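Local atomic coordinates of BugD (Bordetella pertussis Tohama I, PDB entry 2F5X), a protein that is a periplasmic solute receptor that binds aspartic acid between its two lobes and probably serves a tripartite tricarboxylate-type transporter. Residues V19-P24 with E48-E53; E131-N136 with E160-N165. One frame throughout, in Å; residues are numbered along the deposited sequence.

In the fold
The two contacts lie on opposite sides of the chain's centre, with their own centres about 40 Å apart, and share no secondary-structure element. Each is partly buried. Contact 1 pairs strands 19-23 and 50-54, and the side chain of Val-23 comes to about 5 Å from the bound aspartic acid. It rests on regular backbone hydrogen bonds, with Met-21 and valines on one face, and on the other the Asn-20/Glu-53 stack beside Val-22 and Val-51. The centre of contact 2 lies farther out, about 24 Å from the chain's centre against about 17 Å for that of contact 1. It joins helix 126-136 to the end of helix 150-162. There one lysine and a water meet backbone carbonyls beside a small apolar patch.

Contact 1 of 2, residues V19-P24 with E48-E53; sequences VNMVVP and ETVVVE
Asn-20 and Glu-53 lay flat groups over one another on one face of a parallel strand pair. The amide and carboxylate planes are stacked, 19° apart. Glu-53 OE2 is 3.3 Å from Asn-20 CG and equally near ND2, but the angle is too poor for a hydrogen bond. Glu-53 keeps CG anti to its carbonyl carbon (chi1 -61°) and runs on extended, which carries the carboxylate back along the strand to Asn-20. On the same face, Asn-20 ND2 also lies beside Val-51 CB at 3.6 Å. The strands belong to the beta-alpha-beta unit of strand 19-23, helix 30-46 and strand 50-54, and strand 76-81 pairs with the other edge of 19-23. Five backbone bonds join the two segments; that from Val-23 N to Glu-53 O is 2.8 Å and nearly straight at 176°. Met-21 and Val-50 meet on the other face, where Met-21 CB is 3.6 Å from Val-50 CG1. Beyond CB, Met-21 extends away from the sheet and bends at chi3. Val-23 CG2 meets Val-52 CG1 at 3.8 Å. Helix 30-46 covers this side, with Ala-39 against Val-50 and Ala-35 against Val-23.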
ATOM      1  N   VAL A  19       7.814 -21.197  -2.776  1.00 17.39           N
ATOM      2  CA  VAL A  19       7.084 -20.497  -1.716  1.00 16.07           C
ATOM      3  C   VAL A  19       6.083 -19.553  -2.361  1.00 16.00           C
ATOM      4  O   VAL A  19       6.453 -18.743  -3.220  1.00 15.39           O
ATOM      5  CB  VAL A  19       8.051 -19.700  -0.820  1.00 16.06           C
ATOM      6  CG1 VAL A  19       7.292 -18.835   0.198  1.00 14.92           C
ATOM      7  CG2 VAL A  19       9.013 -20.639  -0.103  1.00 16.65           C
ATOM      8  N   ASN A  20       4.823 -19.660  -1.946  1.00 15.46           N
ATOM      9  CA  ASN A  20       3.777 -18.763  -2.445  1.00 15.88           C
ATOM     10  C   ASN A  20       3.721 -17.491  -1.634  1.00 15.03           C
ATOM     11  O   ASN A  20       3.610 -17.544  -0.403  1.00 14.50           O
ATOM     12  CB  ASN A  20       2.411 -19.443  -2.413  1.00 16.04           C
ATOM     13  CG  ASN A  20       2.343 -20.668  -3.316  1.00 18.93           C
ATOM     14  OD1 ASN A  20       1.848 -21.727  -2.913  1.00 23.63           O
ATOM     15  ND2 ASN A  20       2.836 -20.531  -4.540  1.00 20.36           N
HETATM   16  N   MSE A  21       3.802 -16.358  -2.333  1.00 14.21           N
HETATM   17  CA  MSE A  21       3.712 -15.046  -1.705  1.00 14.03           C
HETATM   18  C   MSE A  21       2.388 -14.423  -2.121  1.00 13.25           C
HETATM   19  O   MSE A  21       2.176 -14.106  -3.291  1.00 13.57           O
HETATM   20  CB  MSE A  21       4.887 -14.166  -2.133  1.00 14.76           C
HETATM   21  CG  MSE A  21       4.641 -12.663  -1.993  1.00 16.91           C
HETATM   22 SE   MSE A  21       6.253 -11.619  -2.272  1.00 23.57          SE
HETATM   23  CE  MSE A  21       6.912 -12.212  -0.788  1.00 10.64           C
ATOM     24  N   VAL A  22       1.488 -14.272  -1.159  1.00 11.94           N
ATOM     25  CA  VAL A  22       0.171 -13.700  -1.428  1.00 10.90           C
ATOM     26  C   VAL A  22       0.224 -12.177  -1.360  1.00 10.28           C
ATOM     27  O   VAL A  22       0.681 -11.602  -0.366  1.00 10.20           O
ATOM     28  CB  VAL A  22      -0.882 -14.255  -0.430  1.00 10.91           C
ATOM     29  CG1 VAL A  22      -2.253 -13.543  -0.570  1.00 11.25           C
ATOM     30  CG2 VAL A  22      -1.003 -15.786  -0.586  1.00 11.81           C
ATOM     31  N   VAL A  23      -0.255 -11.546  -2.428  1.00  9.32           N
ATOM     32  CA  VAL A  23      -0.443 -10.101  -2.509  1.00  8.96           C
ATOM     33  C   VAL A  23      -1.959  -9.882  -2.534  1.00  8.52           C
ATOM     34  O   VAL A  23      -2.614 -10.318  -3.480  1.00  8.52           O
ATOM     35  CB  VAL A  23       0.188  -9.562  -3.816  1.00  8.80           C
ATOM     36  CG1 VAL A  23      -0.236  -8.115  -4.089  1.00  8.66           C
ATOM     37  CG2 VAL A  23       1.699  -9.668  -3.746  1.00 10.05           C
ATOM     38  N   PRO A  24      -2.542  -9.285  -1.490  1.00  8.49           N
ATOM     39  CA  PRO A  24      -4.007  -9.125  -1.417  1.00  8.19           C
ATOM     40  C   PRO A  24      -4.652  -8.103  -2.365  1.00  8.54           C
ATOM     41  O   PRO A  24      -5.662  -7.485  -2.009  1.00  8.66           O
ATOM     42  CB  PRO A  24      -4.225  -8.710   0.044  1.00  7.89           C
ATOM     43  CG  PRO A  24      -2.984  -9.266   0.767  1.00  8.00           C
ATOM     44  CD  PRO A  24      -1.897  -8.862  -0.233  1.00  8.36           C
ATOM     45  N   GLU A  48      14.941 -21.287  -3.464  1.00 22.81           N
ATOM     46  CA  GLU A  48      13.753 -21.701  -4.196  1.00 22.79           C
ATOM     47  C   GLU A  48      13.104 -20.473  -4.823  1.00 22.21           C
ATOM     48  O   GLU A  48      13.351 -19.343  -4.396  1.00 21.78           O
ATOM     49  CB  GLU A  48      12.743 -22.393  -3.269  1.00 23.30           C
ATOM     50  CG  GLU A  48      12.839 -23.915  -3.242  1.00 25.33           C
ATOM     51  CD  GLU A  48      12.312 -24.574  -4.507  1.00 28.24           C
ATOM     52  OE1 GLU A  48      11.763 -23.863  -5.382  1.00 29.30           O
ATOM     53  OE2 GLU A  48      12.448 -25.809  -4.627  1.00 29.47           O
ATOM     54  N   THR A  49      12.277 -20.701  -5.837  1.00 21.71           N
ATOM     55  CA  THR A  49      11.521 -19.628  -6.468  1.00 21.50           C
ATOM     56  C   THR A  49      10.385 -19.170  -5.546  1.00 20.85           C
ATOM     57  O   THR A  49       9.847 -19.963  -4.761  1.00 20.87           O
ATOM     58  CB  THR A  49      10.958 -20.087  -7.837  1.00 22.20           C
ATOM     59  OG1 THR A  49      10.344 -21.377  -7.709  1.00 24.30           O
ATOM     60  CG2 THR A  49      12.086 -20.357  -8.820  1.00 21.70           C
ATOM     61  N   VAL A  50      10.046 -17.886  -5.631  1.00 19.64           N
ATOM     62  CA  VAL A  50       8.898 -17.329  -4.919  1.00 18.54           C
ATOM     63  C   VAL A  50       7.835 -17.055  -5.977  1.00 18.54           C
ATOM     64  O   VAL A  50       8.114 -16.379  -6.972  1.00 18.66           O
ATOM     65  CB  VAL A  50       9.270 -16.019  -4.170  1.00 18.66           C
ATOM     66  CG1 VAL A  50       8.034 -15.352  -3.549  1.00 18.18           C
ATOM     67  CG2 VAL A  50      10.313 -16.287  -3.104  1.00 18.39           C
ATOM     68  N   VAL A  51       6.635 -17.598  -5.767  1.00 17.38           N
ATOM     69  CA  VAL A  51       5.523 -17.460  -6.712  1.00 17.06           C
ATOM     70  C   VAL A  51       4.511 -16.470  -6.153  1.00 16.45           C
ATOM     71  O   VAL A  51       3.919 -16.708  -5.097  1.00 16.39           O
ATOM     72  CB  VAL A  51       4.803 -18.815  -6.961  1.00 16.69           C
ATOM     73  CG1 VAL A  51       3.634 -18.641  -7.937  1.00 18.34           C
ATOM     74  CG2 VAL A  51       5.779 -19.870  -7.478  1.00 18.04           C
ATOM     75  N   VAL A  52       4.299 -15.371  -6.868  1.00 16.16           N
ATOM     76  CA  VAL A  52       3.345 -14.355  -6.423  1.00 15.96           C
ATOM     77  C   VAL A  52       1.915 -14.784  -6.768  1.00 16.10           C
ATOM     78  O   VAL A  52       1.631 -15.204  -7.899  1.00 16.30           O
ATOM     79  CB  VAL A  52       3.676 -12.956  -7.011  1.00 16.14           C
ATOM     80  CG1 VAL A  52       2.574 -11.946  -6.699  1.00 15.61           C
ATOM     81  CG2 VAL A  52       5.025 -12.458  -6.483  1.00 15.79           C
ATOM     82  N   GLU A  53       1.029 -14.700  -5.778  1.00 15.95           N
ATOM     83  CA  GLU A  53      -0.389 -14.980  -5.982  1.00 16.03           C
ATOM     84  C   GLU A  53      -1.187 -13.740  -5.630  1.00 15.12           C
ATOM     85  O   GLU A  53      -0.991 -13.152  -4.566  1.00 15.21           O
ATOM     86  CB  GLU A  53      -0.838 -16.170  -5.134  1.00 17.14           C
ATOM     87  CG  GLU A  53      -0.096 -17.458  -5.472  1.00 21.37           C
ATOM     88  CD  GLU A  53      -0.550 -18.664  -4.666  1.00 26.94           C
ATOM     89  OE1 GLU A  53      -1.148 -18.488  -3.579  1.00 28.87           O
ATOM     90  OE2 GLU A  53      -0.288 -19.800  -5.122  1.00 30.48           O
TER

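Contact 2 of 2, residues E131-N136 with E160-N165; sequences EYVKKN and EALGVN
Lys-134 reaches from helix 126-136 to the end of helix 150-162, where its NZ gives a hydrogen bond to Leu-162 O at 2.6 Å. The ammonium does not come along a lone pair. It sits above the carbonyl plane, 46° out of it, with a C=O...N angle of 125°. The lysine chain is extended as far as CE and turns only at chi4 (-84°), which brings NZ over the oxygen. A water accepts from Lys-134 NZ at 2.8 Å and donates to Ala-161 O, so the ammonium group serves two successive carbonyls, one directly and one through the water. Beside this polar link lies an apolar patch. Val-133 CG1 touches Leu-162 CD1 at 3.8 Å and Val-164 CG2 at 4.0 Å. Val-133 crosses both partners at about a right angle. Val-164 CG1 reaches the helix backbone, 4.1 Å from Lys-134 CA. Further out, Tyr-230 touches Leu-162. Gly-163 takes positive phi and turns the chain out of the helix between Leu-162 and Val-164, whose side chains both face helix 126-136. Its N bonds weakly to Glu-160 O, while Val-164 N bonds to Val-159 O: a Schellman motif, with Gly-163 as C-prime residue, ends helix 150-162.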
ATOM      1  N   GLU A 131     -10.384  23.748  -4.749  1.00 11.73           N
ATOM      2  CA  GLU A 131     -11.476  24.659  -5.100  1.00 12.61           C
ATOM      3  C   GLU A 131     -12.480  23.961  -6.005  1.00 11.93           C
ATOM      4  O   GLU A 131     -13.688  24.060  -5.793  1.00 12.36           O
ATOM      5  CB  GLU A 131     -10.920  25.919  -5.777  1.00 13.13           C
ATOM      6  CG  GLU A 131     -10.083  26.776  -4.844  1.00 17.82           C
ATOM      7  CD  GLU A 131      -9.279  27.861  -5.545  1.00 22.50           C
ATOM      8  OE1 GLU A 131      -8.958  27.719  -6.748  1.00 25.87           O
ATOM      9  OE2 GLU A 131      -8.943  28.865  -4.872  1.00 24.52           O
ATOM     10  N   TYR A 132     -11.961  23.251  -7.005  1.00 10.90           N
ATOM     11  CA  TYR A 132     -12.787  22.519  -7.960  1.00 10.98           C
ATOM     12  C   TYR A 132     -13.597  21.401  -7.298  1.00 10.83           C
ATOM     13  O   TYR A 132     -14.792  21.228  -7.593  1.00 10.76           O
ATOM     14  CB  TYR A 132     -11.911  21.949  -9.080  1.00 10.56           C
ATOM     15  CG  TYR A 132     -12.709  21.350 -10.205  1.00 10.48           C
ATOM     16  CD1 TYR A 132     -13.211  22.155 -11.227  1.00 11.51           C
ATOM     17  CD2 TYR A 132     -12.991  19.980 -10.233  1.00 11.22           C
ATOM     18  CE1 TYR A 132     -13.952  21.611 -12.276  1.00 13.23           C
ATOM     19  CE2 TYR A 132     -13.731  19.424 -11.281  1.00 12.72           C
ATOM     20  CZ  TYR A 132     -14.212  20.254 -12.291  1.00 13.29           C
ATOM     21  OH  TYR A 132     -14.953  19.725 -13.323  1.00 15.36           O
ATOM     22  N   VAL A 133     -12.952  20.645  -6.411  1.00 10.50           N
ATOM     23  CA  VAL A 133     -13.628  19.539  -5.728  1.00 11.15           C
ATOM     24  C   VAL A 133     -14.728  20.069  -4.791  1.00 11.76           C
ATOM     25  O   VAL A 133     -15.839  19.532  -4.758  1.00 12.07           O
ATOM     26  CB  VAL A 133     -12.635  18.623  -4.971  1.00 10.37           C
ATOM     27  CG1 VAL A 133     -13.382  17.610  -4.081  1.00 11.34           C
ATOM     28  CG2 VAL A 133     -11.703  17.896  -5.959  1.00 10.27           C
ATOM     29  N   LYS A 134     -14.433  21.137  -4.057  1.00 12.89           N
ATOM     30  CA  LYS A 134     -15.445  21.769  -3.205  1.00 13.94           C
ATOM     31  C   LYS A 134     -16.657  22.287  -3.983  1.00 14.48           C
ATOM     32  O   LYS A 134     -17.808  22.122  -3.549  1.00 14.63           O
ATOM     33  CB  LYS A 134     -14.831  22.895  -2.373  1.00 14.09           C
ATOM     34  CG  LYS A 134     -13.890  22.402  -1.296  1.00 16.08           C
ATOM     35  CD  LYS A 134     -13.190  23.562  -0.620  1.00 18.24           C
ATOM     36  CE  LYS A 134     -12.270  23.061   0.452  1.00 22.13           C
ATOM     37  NZ  LYS A 134     -13.025  22.846   1.723  1.00 24.79           N
ATOM     38  N   LYS A 135     -16.405  22.902  -5.134  1.00 14.84           N
ATOM     39  CA  LYS A 135     -17.468  23.513  -5.931  1.00 15.52           C
ATOM     40  C   LYS A 135     -18.298  22.485  -6.704  1.00 15.31           C
ATOM     41  O   LYS A 135     -19.520  22.648  -6.869  1.00 15.52           O
ATOM     42  CB  LYS A 135     -16.865  24.542  -6.898  1.00 15.87           C
ATOM     43  CG  LYS A 135     -17.900  25.366  -7.668  1.00 19.32           C
ATOM     44  CD  LYS A 135     -17.285  25.989  -8.917  1.00 23.99           C
ATOM     45  CE  LYS A 135     -18.349  26.621  -9.811  1.00 26.27           C
ATOM     46  NZ  LYS A 135     -19.067  25.598 -10.643  1.00 29.11           N
ATOM     47  N   ASN A 136     -17.636  21.422  -7.160  1.00 14.29           N
ATOM     48  CA  ASN A 136     -18.241  20.476  -8.093  1.00 14.71           C
ATOM     49  C   ASN A 136     -18.341  19.063  -7.529  1.00 13.98           C
ATOM     50  O   ASN A 136     -18.466  18.098  -8.285  1.00 14.09           O
ATOM     51  CB  ASN A 136     -17.450  20.467  -9.415  1.00 15.27           C
ATOM     52  CG  ASN A 136     -17.517  21.798 -10.141  1.00 17.30           C
ATOM     53  OD1 ASN A 136     -18.570  22.194 -10.649  1.00 19.99           O
ATOM     54  ND2 ASN A 136     -16.399  22.500 -10.182  1.00 18.82           N
ATOM     55  N   GLU A 160     -11.814  14.312   3.996  1.00 11.47           N
ATOM     56  CA  GLU A 160     -11.925  14.974   5.295  1.00 13.05           C
ATOM     57  C   GLU A 160     -11.261  16.354   5.286  1.00 12.84           C
ATOM     58  O   GLU A 160     -11.834  17.323   5.791  1.00 13.31           O
ATOM     59  CB  GLU A 160     -11.357  14.084   6.408  1.00 13.54           C
ATOM     60  CG  GLU A 160     -12.237  12.871   6.700  1.00 17.50           C
ATOM     61  CD  GLU A 160     -13.517  13.206   7.457  1.00 21.26           C
ATOM     62  OE1 GLU A 160     -13.549  14.215   8.198  1.00 25.92           O
ATOM     63  OE2 GLU A 160     -14.496  12.451   7.317  1.00 22.83           O
ATOM     64  N   ALA A 161     -10.066  16.436   4.706  1.00 12.47           N
ATOM     65  CA  ALA A 161      -9.338  17.697   4.598  1.00 12.82           C
ATOM     66  C   ALA A 161     -10.071  18.720   3.743  1.00 12.73           C
ATOM     67  O   ALA A 161     -10.031  19.921   4.040  1.00 13.40           O
ATOM     68  CB  ALA A 161      -7.932  17.461   4.063  1.00 12.45           C
ATOM     69  N   LEU A 162     -10.749  18.251   2.697  1.00 12.22           N
ATOM     70  CA  LEU A 162     -11.513  19.138   1.813  1.00 12.47           C
ATOM     71  C   LEU A 162     -12.937  19.414   2.297  1.00 12.18           C
ATOM     72  O   LEU A 162     -13.621  20.301   1.769  1.00 13.31           O
ATOM     73  CB  LEU A 162     -11.553  18.568   0.393  1.00 12.09           C
ATOM     74  CG  LEU A 162     -10.217  18.381  -0.334  1.00 12.79           C
ATOM     75  CD1 LEU A 162     -10.458  17.700  -1.660  1.00 13.76           C
ATOM     76  CD2 LEU A 162      -9.490  19.704  -0.524  1.00 15.37           C
ATOM     77  N   GLY A 163     -13.387  18.661   3.294  1.00 11.88           N
ATOM     78  CA  GLY A 163     -14.719  18.836   3.846  1.00 11.55           C
ATOM     79  C   GLY A 163     -15.817  18.429   2.888  1.00 11.41           C
ATOM     80  O   GLY A 163     -16.882  19.055   2.866  1.00 12.28           O
ATOM     81  N   VAL A 164     -15.555  17.388   2.097  1.00 10.58           N
ATOM     82  CA  VAL A 164     -16.520  16.891   1.118  1.00 10.15           C
ATOM     83  C   VAL A 164     -16.875  15.422   1.328  1.00  9.91           C
ATOM     84  O   VAL A 164     -16.140  14.671   1.973  1.00  9.78           O
ATOM     85  CB  VAL A 164     -16.024  17.077  -0.352  1.00 10.10           C
ATOM     86  CG1 VAL A 164     -15.795  18.563  -0.677  1.00 10.42           C
ATOM     87  CG2 VAL A 164     -14.754  16.242  -0.625  1.00  9.69           C
ATOM     88  N   ASN A 165     -18.028  15.035   0.792  1.00  9.44           N
ATOM     89  CA  ASN A 165     -18.406  13.631   0.649  1.00  9.23           C
ATOM     90  C   ASN A 165     -18.532  13.351  -0.846  1.00  9.08           C
ATOM     91  O   ASN A 165     -19.280  14.046  -1.531  1.00 10.06           O
ATOM     92  CB  ASN A 165     -19.750  13.378   1.353  1.00  9.22           C
ATOM     93  CG  ASN A 165     -20.166  11.906   1.316  1.00  9.57           C
ATOM     94  OD1 ASN A 165     -19.378  11.018   1.644  1.00  9.88           O
ATOM     95  ND2 ASN A 165     -21.408  11.651   0.912  1.00  7.63           N
TER
HETATM   96  O   HOH W   1     -10.664  22.553   3.166  1.00 38.45           O